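Side-chain contacts in protein-tyrosine-phosphatase (Shewanella sp., PDB 2Z72), which catalyses the removal of phosphate from protein phosphotyrosine, remaining active in the cold, probably through a two-zinc centre of the calcineurin-like phosphoesterase kind: residues A[263-266]-A[267-271]; A[208-211]-A[212-216]; A[130-133]-A[134-137]. One frame throughout, in Å; residues are numbered along the deposited sequence. Where two conformers were deposited one is given.

Contact 1: A[263-266]-A[267-271]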
loop_
_atom_site.group_PDB
_atom_site.type_symbol
_atom_site.label_atom_id
_atom_site.label_comp_id
_atom_site.label_asym_id
_atom_site.label_seq_id
_atom_site.Cartn_x
_atom_site.Cartn_y
_atom_site.Cartn_z
ATOM N N GLU A 263 -4.276 3.692 -24.863
ATOM C CA GLU A 263 -4.983 4.585 -25.731
ATOM C C GLU A 263 -6.131 3.895 -26.488
ATOM O O GLU A 263 -6.970 4.592 -27.053
ATOM C CB GLU A 263 -4.080 5.185 -26.842
ATOM C CG GLU A 263 -3.760 6.634 -26.649
ATOM C CD GLU A 263 -3.135 7.418 -27.788
ATOM O OE1 GLU A 263 -3.752 8.452 -28.127
ATOM O OE2 GLU A 263 -2.070 6.995 -28.228
ATOM N N THR A 264 -6.233 2.593 -26.534
ATOM C CA THR A 264 -7.353 1.922 -27.173
ATOM C C THR A 264 -8.471 1.463 -26.272
ATOM O O THR A 264 -9.515 1.017 -26.739
ATOM C CB THR A 264 -6.860 0.638 -27.887
ATOM O OG1 THR A 264 -6.070 -0.176 -27.046
ATOM C CG2 THR A 264 -5.967 1.131 -29.015
ATOM N N PHE A 265 -8.229 1.481 -24.962
ATOM C CA PHE A 265 -9.276 1.140 -24.020
ATOM C C PHE A 265 -10.380 2.143 -24.133
ATOM O O PHE A 265 -10.212 3.366 -24.214
ATOM C CB PHE A 265 -8.673 1.182 -22.608
ATOM C CG PHE A 265 -9.599 0.543 -21.587
ATOM C CD1 PHE A 265 -10.245 1.336 -20.677
ATOM C CD2 PHE A 265 -9.825 -0.830 -21.550
ATOM C CE1 PHE A 265 -11.098 0.838 -19.691
ATOM C CE2 PHE A 265 -10.674 -1.334 -20.595
ATOM C CZ PHE A 265 -11.335 -0.512 -19.731
ATOM N N THR A 266 -11.592 1.565 -24.162
ATOM C CA THR A 266 -12.726 2.425 -24.425
ATOM C C THR A 266 -13.592 2.566 -23.186
ATOM O O THR A 266 -13.647 1.682 -22.335
ATOM C CB THR A 266 -13.628 1.846 -25.522
ATOM O OG1 THR A 266 -13.924 0.462 -25.239
ATOM C CG2 THR A 266 -12.877 1.778 -26.831
ATOM N N GLU A 267 -14.242 3.736 -23.107
ATOM C CA GLU A 267 -15.166 3.990 -22.026
ATOM C C GLU A 267 -16.297 2.997 -22.011
ATOM O O GLU A 267 -16.762 2.601 -20.939
ATOM C CB GLU A 267 -15.691 5.400 -22.163
ATOM C CG GLU A 267 -16.374 5.907 -20.944
ATOM C CD GLU A 267 -16.479 7.408 -20.754
ATOM O OE1 GLU A 267 -17.466 7.818 -20.111
ATOM O OE2 GLU A 267 -15.570 8.158 -21.190
ATOM N N ALA A 268 -16.779 2.577 -23.142
ATOM C CA ALA A 268 -17.818 1.513 -23.183
ATOM C C ALA A 268 -17.428 0.245 -22.435
ATOM O O ALA A 268 -18.123 -0.390 -21.677
ATOM C CB ALA A 268 -18.166 1.199 -24.624
ATOM N N GLU A 269 -16.209 -0.177 -22.576
ATOM C CA GLU A 269 -15.597 -1.358 -21.989
ATOM C C GLU A 269 -15.490 -1.082 -20.486
ATOM O O GLU A 269 -15.876 -1.933 -19.678
ATOM C CB GLU A 269 -14.197 -1.703 -22.515
ATOM C CG GLU A 269 -13.659 -3.060 -22.153
ATOM C CD GLU A 269 -12.422 -3.838 -22.366
ATOM O OE1 GLU A 269 -11.674 -3.449 -23.296
ATOM O OE2 GLU A 269 -12.223 -4.849 -21.581
ATOM N N LEU A 270 -15.059 0.137 -20.149
ATOM C CA LEU A 270 -15.049 0.491 -18.721
ATOM C C LEU A 270 -16.432 0.393 -18.085
ATOM O O LEU A 270 -16.553 -0.124 -16.960
ATOM C CB LEU A 270 -14.461 1.898 -18.579
ATOM C CG LEU A 270 -14.289 2.414 -17.181
ATOM C CD1 LEU A 270 -13.311 1.545 -16.372
ATOM C CD2 LEU A 270 -13.751 3.824 -17.262
ATOM N N ASP A 271 -17.437 0.859 -18.808
ATOM C CA ASP A 271 -18.783 0.805 -18.277
ATOM C C ASP A 271 -19.177 -0.608 -17.938
ATOM O O ASP A 271 -19.863 -0.828 -16.939
ATOM C CB ASP A 271 -19.805 1.393 -19.269
ATOM C CG ASP A 271 -19.675 2.886 -19.400
ATOM O OD1 ASP A 271 -19.206 3.545 -18.450
ATOM O OD2 ASP A 271 -20.148 3.376 -20.471
HETATM O O HOH W 1 -11.888 -1.565 -24.883
#

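Contact 2: A[208-211]-A[212-216]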
loop_
_atom_site.group_PDB
_atom_site.type_symbol
_atom_site.label_atom_id
_atom_site.label_comp_id
_atom_site.label_asym_id
_atom_site.label_seq_id
_atom_site.Cartn_x
_atom_site.Cartn_y
_atom_site.Cartn_z
ATOM N N GLY A 208 -3.545 -2.020 -9.868
ATOM C CA GLY A 208 -3.402 -1.929 -11.317
ATOM C C GLY A 208 -4.691 -1.626 -12.029
ATOM O O GLY A 208 -4.870 -0.586 -12.682
ATOM N N GLY A 209 -5.650 -2.550 -11.908
ATOM C CA GLY A 209 -6.972 -2.389 -12.529
ATOM C C GLY A 209 -7.554 -3.748 -12.783
ATOM O O GLY A 209 -6.924 -4.758 -12.720
ATOM N N ILE A 210 -8.884 -3.747 -13.117
ATOM C CA ILE A 210 -9.621 -4.964 -13.371
ATOM C C ILE A 210 -9.885 -5.046 -14.879
ATOM O O ILE A 210 -10.524 -4.176 -15.453
ATOM C CB ILE A 210 -10.919 -5.006 -12.548
ATOM C CG1 ILE A 210 -10.712 -4.679 -11.075
ATOM C CG2 ILE A 210 -11.623 -6.364 -12.770
ATOM C CD1 ILE A 210 -9.889 -5.702 -10.324
ATOM N N SER A 211 -9.403 -6.124 -15.459
ATOM C CA SER A 211 -9.595 -6.475 -16.857
ATOM C C SER A 211 -10.850 -7.332 -17.025
ATOM O O SER A 211 -11.393 -7.870 -16.065
ATOM C CB SER A 211 -8.399 -7.188 -17.422
ATOM O OG SER A 211 -8.271 -8.462 -16.749
ATOM N N SER A 212 -11.291 -7.477 -18.249
ATOM C CA SER A 212 -12.510 -8.249 -18.545
ATOM C C SER A 212 -12.326 -9.710 -18.201
ATOM O O SER A 212 -13.304 -10.444 -17.945
ATOM C CB SER A 212 -12.867 -8.056 -20.020
ATOM O OG SER A 212 -13.447 -6.741 -20.127
ATOM N N GLU A 213 -11.087 -10.181 -18.130
ATOM C CA GLU A 213 -10.813 -11.598 -17.696
ATOM C C GLU A 213 -11.326 -11.867 -16.304
ATOM O O GLU A 213 -11.672 -13.023 -16.015
ATOM C CB GLU A 213 -9.315 -11.909 -17.849
ATOM C CG GLU A 213 -8.881 -13.304 -17.461
ATOM C CD GLU A 213 -7.494 -13.706 -17.876
ATOM O OE1 GLU A 213 -6.826 -12.827 -18.437
ATOM O OE2 GLU A 213 -7.104 -14.864 -17.511
ATOM N N TRP A 214 -11.367 -10.867 -15.415
ATOM C CA TRP A 214 -11.978 -11.050 -14.106
ATOM C C TRP A 214 -13.404 -11.629 -14.229
ATOM O O TRP A 214 -13.846 -12.472 -13.484
ATOM C CB TRP A 214 -11.995 -9.680 -13.372
ATOM C CG TRP A 214 -12.761 -9.703 -12.060
ATOM C CD1 TRP A 214 -14.120 -9.607 -11.823
ATOM C CD2 TRP A 214 -12.163 -9.822 -10.761
ATOM N NE1 TRP A 214 -14.423 -9.661 -10.518
ATOM C CE2 TRP A 214 -13.222 -9.799 -9.828
ATOM C CE3 TRP A 214 -10.839 -9.961 -10.290
ATOM C CZ2 TRP A 214 -12.997 -9.900 -8.492
ATOM C CZ3 TRP A 214 -10.656 -10.052 -8.941
ATOM C CH2 TRP A 214 -11.695 -10.022 -8.023
ATOM N N ILE A 215 -14.153 -11.004 -15.140
ATOM C CA ILE A 215 -15.576 -11.342 -15.355
ATOM C C ILE A 215 -15.753 -12.725 -15.913
ATOM O O ILE A 215 -16.558 -13.514 -15.478
ATOM C CB ILE A 215 -16.224 -10.267 -16.275
ATOM C CG1 ILE A 215 -16.136 -8.853 -15.686
ATOM C CG2 ILE A 215 -17.628 -10.697 -16.602
ATOM C CD1 ILE A 215 -16.699 -7.725 -16.510
ATOM N N SER A 216 -14.876 -13.030 -16.876
ATOM C CA SER A 216 -15.016 -14.364 -17.491
ATOM C C SER A 216 -14.631 -15.465 -16.518
ATOM O O SER A 216 -15.216 -16.569 -16.615
ATOM C CB SER A 216 -14.295 -14.505 -18.810
ATOM O OG SER A 216 -12.936 -14.237 -18.639
#

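Contact 3: A[130-133]-A[134-137]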
loop_
_atom_site.group_PDB
_atom_site.type_symbol
_atom_site.label_atom_id
_atom_site.label_comp_id
_atom_site.label_asym_id
_atom_site.label_seq_id
_atom_site.Cartn_x
_atom_site.Cartn_y
_atom_site.Cartn_z
ATOM N N TYR A 130 2.263 1.208 9.509
ATOM C CA TYR A 130 1.846 0.297 10.576
ATOM C C TYR A 130 1.263 1.113 11.731
ATOM O O TYR A 130 0.186 0.852 12.254
ATOM C CB TYR A 130 3.050 -0.517 10.941
ATOM C CG TYR A 130 2.920 -1.571 12.019
ATOM C CD1 TYR A 130 2.867 -1.214 13.357
ATOM C CD2 TYR A 130 2.872 -2.916 11.737
ATOM C CE1 TYR A 130 2.753 -2.150 14.368
ATOM C CE2 TYR A 130 2.799 -3.885 12.723
ATOM C CZ TYR A 130 2.747 -3.480 14.038
ATOM O OH TYR A 130 2.684 -4.388 15.095
ATOM N N GLN A 131 2.009 2.133 12.177
ATOM C CA GLN A 131 1.519 2.993 13.246
ATOM C C GLN A 131 0.215 3.674 12.820
ATOM O O GLN A 131 -0.735 3.749 13.618
ATOM C CB GLN A 131 2.596 4.023 13.616
ATOM C CG GLN A 131 2.160 5.012 14.644
ATOM C CD GLN A 131 3.378 5.796 15.087
ATOM O OE1 GLN A 131 3.593 6.908 14.577
ATOM N NE2 GLN A 131 4.173 5.267 15.992
ATOM N N LEU A 132 0.136 4.167 11.589
ATOM C CA LEU A 132 -1.077 4.876 11.152
ATOM C C LEU A 132 -2.250 3.929 11.162
ATOM O O LEU A 132 -3.393 4.338 11.492
ATOM C CB LEU A 132 -0.769 5.442 9.764
ATOM C CG LEU A 132 -1.687 6.592 9.425
ATOM C CD1 LEU A 132 -1.247 7.867 10.179
ATOM C CD2 LEU A 132 -1.685 6.860 7.940
ATOM N N ASP A 133 -2.048 2.674 10.767
ATOM C CA ASP A 133 -3.103 1.648 10.788
ATOM C C ASP A 133 -3.688 1.564 12.178
ATOM O O ASP A 133 -4.919 1.625 12.389
ATOM C CB ASP A 133 -2.448 0.368 10.266
ATOM C CG ASP A 133 -3.304 -0.844 9.937
ATOM O OD1 ASP A 133 -4.545 -0.812 10.178
ATOM O OD2 ASP A 133 -2.708 -1.832 9.462
ATOM N N GLN A 134 -2.851 1.418 13.213
ATOM C CA GLN A 134 -3.307 1.342 14.574
ATOM C C GLN A 134 -3.986 2.634 15.011
ATOM O O GLN A 134 -5.059 2.586 15.638
ATOM C CB GLN A 134 -2.160 0.971 15.518
ATOM C CG GLN A 134 -2.653 0.855 16.957
ATOM C CD GLN A 134 -3.632 -0.308 17.185
ATOM O OE1 GLN A 134 -3.253 -1.453 17.194
ATOM N NE2 GLN A 134 -4.904 -0.072 17.372
ATOM N N GLN A 135 -3.389 3.785 14.708
ATOM C CA GLN A 135 -3.973 5.032 15.126
ATOM C C GLN A 135 -5.358 5.286 14.491
ATOM O O GLN A 135 -6.246 5.804 15.165
ATOM C CB GLN A 135 -3.035 6.198 14.780
ATOM C CG GLN A 135 -1.742 6.179 15.601
ATOM C CD GLN A 135 -0.793 7.271 15.167
ATOM O OE1 GLN A 135 -0.911 7.806 14.061
ATOM N NE2 GLN A 135 0.148 7.627 16.043
ATOM N N ALA A 136 -5.484 4.926 13.214
ATOM C CA ALA A 136 -6.760 5.108 12.526
ATOM C C ALA A 136 -7.826 4.243 13.231
ATOM O O ALA A 136 -8.908 4.725 13.527
ATOM C CB ALA A 136 -6.644 4.781 11.075
ATOM N N ARG A 137 -7.486 2.998 13.513
ATOM C CA ARG A 137 -8.419 2.129 14.215
ATOM C C ARG A 137 -8.820 2.709 15.538
ATOM O O ARG A 137 -9.995 2.702 15.902
ATOM C CB ARG A 137 -7.808 0.710 14.343
ATOM C CG ARG A 137 -8.747 -0.302 14.927
ATOM C CD ARG A 137 -8.248 -1.716 14.807
ATOM N NE ARG A 137 -9.045 -2.660 15.580
ATOM C CZ ARG A 137 -9.029 -3.963 15.378
ATOM N NH1 ARG A 137 -8.313 -4.516 14.410
ATOM N NH2 ARG A 137 -9.756 -4.786 16.128
#

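Contact 1: A[263-266]-A[267-271]
F265 and L270 meet just ahead of and just inside the first turn of helix 267-277, and their contact is the apolar part of this stretch. The ring's CE1 lies 3.7 Å from L270 CB, the two side chains crossing at about a right angle. Swinging CG away from its own backbone N (chi1 -167°) carries the F265 ring toward the helix start, where CE2, on the other side of CZ from CE1, meets the carboxylate end of E269: CE2 of F265 is 3.5 Å from CD of E269, ring and carboxylate planes being 45° apart. Y257 and Y260 lie against F265 as well.

The backbone bonds spring from T266, the N-cap residue. Its carbonyl O receives L270 N at 3.0 Å, in the carbonyl plane and fairly straight, and E269 N makes a second, weak and bent approach to the same atom.

The polar side chains work through water and through neighbours. One water accepts from T266 N at 3.2 Å and donates to E269 OE1 at 2.5 Å, so the glutamate reaches the N-cap amide indirectly. T266 OG1 lies 3.5 Å from E269 CB. The other oxygen of E269, OE2, has S212 as its partner, while the carboxylate of E267 is held by H297 and K299.

F265 just before the N-cap against L270 four residues after it makes a hydrophobic staple, and the water-mediated link from E269 to T266 N takes the place of the direct bond seen in a capping box; together they mark the N-terminal boundary of a helix.

Contact 2: A[208-211]-A[212-216]
I210 turns one methyl, CG2, against the root of the W214 side chain: in the conformer described it sits 3.4 Å from W214 CB and 3.6 Å from CG, and the two side chains cross obliquely. With CG anti to the backbone N (chi1 173°), W214 offers CB and CG to the isoleucine while the rings run on to F277 and H276 of helix 267-277.

S211 lies between these two residues in the chain and is turned otherwise. Its carbonyl O receives W214 N at 3.1 Å in a bent i to i+3 backbone bond, the donor standing 50° above the carbonyl plane. W214 CB packs on that same oxygen at 3.3 Å. The hydroxyl of S211 is 3.8 Å from E213 CB, but its hydrogen bond goes to N252 O. E213 stretches out to N252 and, by a salt bridge, to R217.

A CB on G209 would be jammed against the carbonyl O of G208, which by itself calls for glycine. G209 belongs to the His-Gly-Gly sequence that follows strand 203-206, as in related metallophosphatases; H207, the first residue of that sequence, is a zinc ligand, and the stretch leads from that metal site into helix 212-216.

Contact 3: A[130-133]-A[134-137]
Q131 and Q135 lie side by side one helical turn apart, their amide planes 24° apart, and theirs is the main side-chain meeting here. Q131 puts its CG over the face of the Q135 amide, 3.6 Å from NE2. The two polar ends do not bond: Q131 OE1 is 3.8 Å from Q135 NE2. Q135 can lie back this way because its CG sits beside the backbone N (chi1 -68°), bringing that carbon to 3.3 Å from Q131 O. Beyond this contact, Q135 OE1 takes W102 N and NE2 gives to N101 OD1, which fixes how the amide is turned. With the Q135 side chain cut back to an alanine here, W102 N and N101 OD1 would probably lose these mates, and Q131 CG the amide that covers it.

The backbone bonds are those of a regular alpha-helix. Y130 O, Q131 O, L132 O and D133 O receive the amides of Q134, Q135, A136 and R137 in turn, the shortest being A136 N to L132 O at 2.8 Å. This is helix 122-138, which links the parallel strands 108-111 and 142-145 in a beta-alpha-beta crossover; the zinc ligands D114 and N149 lie shortly after those strands.

Carbon-to-oxygen contact is lighter: A136 CB rests 3.3 Å from L132 O. The apolar partners of this face lie outside the stretch, L132 and A136 both packing against V143 and W102.

Charged side chains turn away from one another. D133 OD1 and R137 NH1 stay 6.8 Å apart: D133 makes a salt bridge to K194 and a hydrogen bond to W190, R137 a salt bridge to E58 and a hydrogen bond to Q61.

Overall arrangement
From the N terminus, contact 3 comes first, within helix 122-138, then contact 2 where the chain leaves strand 203-206 for helix 212-216, and last contact 1 at the start of helix 267-277. Each closes only a single turn, and none nests in or crosses another. Contacts 1 and 2 are neighbours, their centres about 13 Å apart, and E269 OE2 meets S212 OG at 2.7 Å in a probable hydrogen bond that ties the two helix starts together. Contact 3 lies across the chain's centre, its centre about 31 Å from that of contact 2, in the crossover between strands 108-111 and 142-145, in a different sheet from strand 203-206.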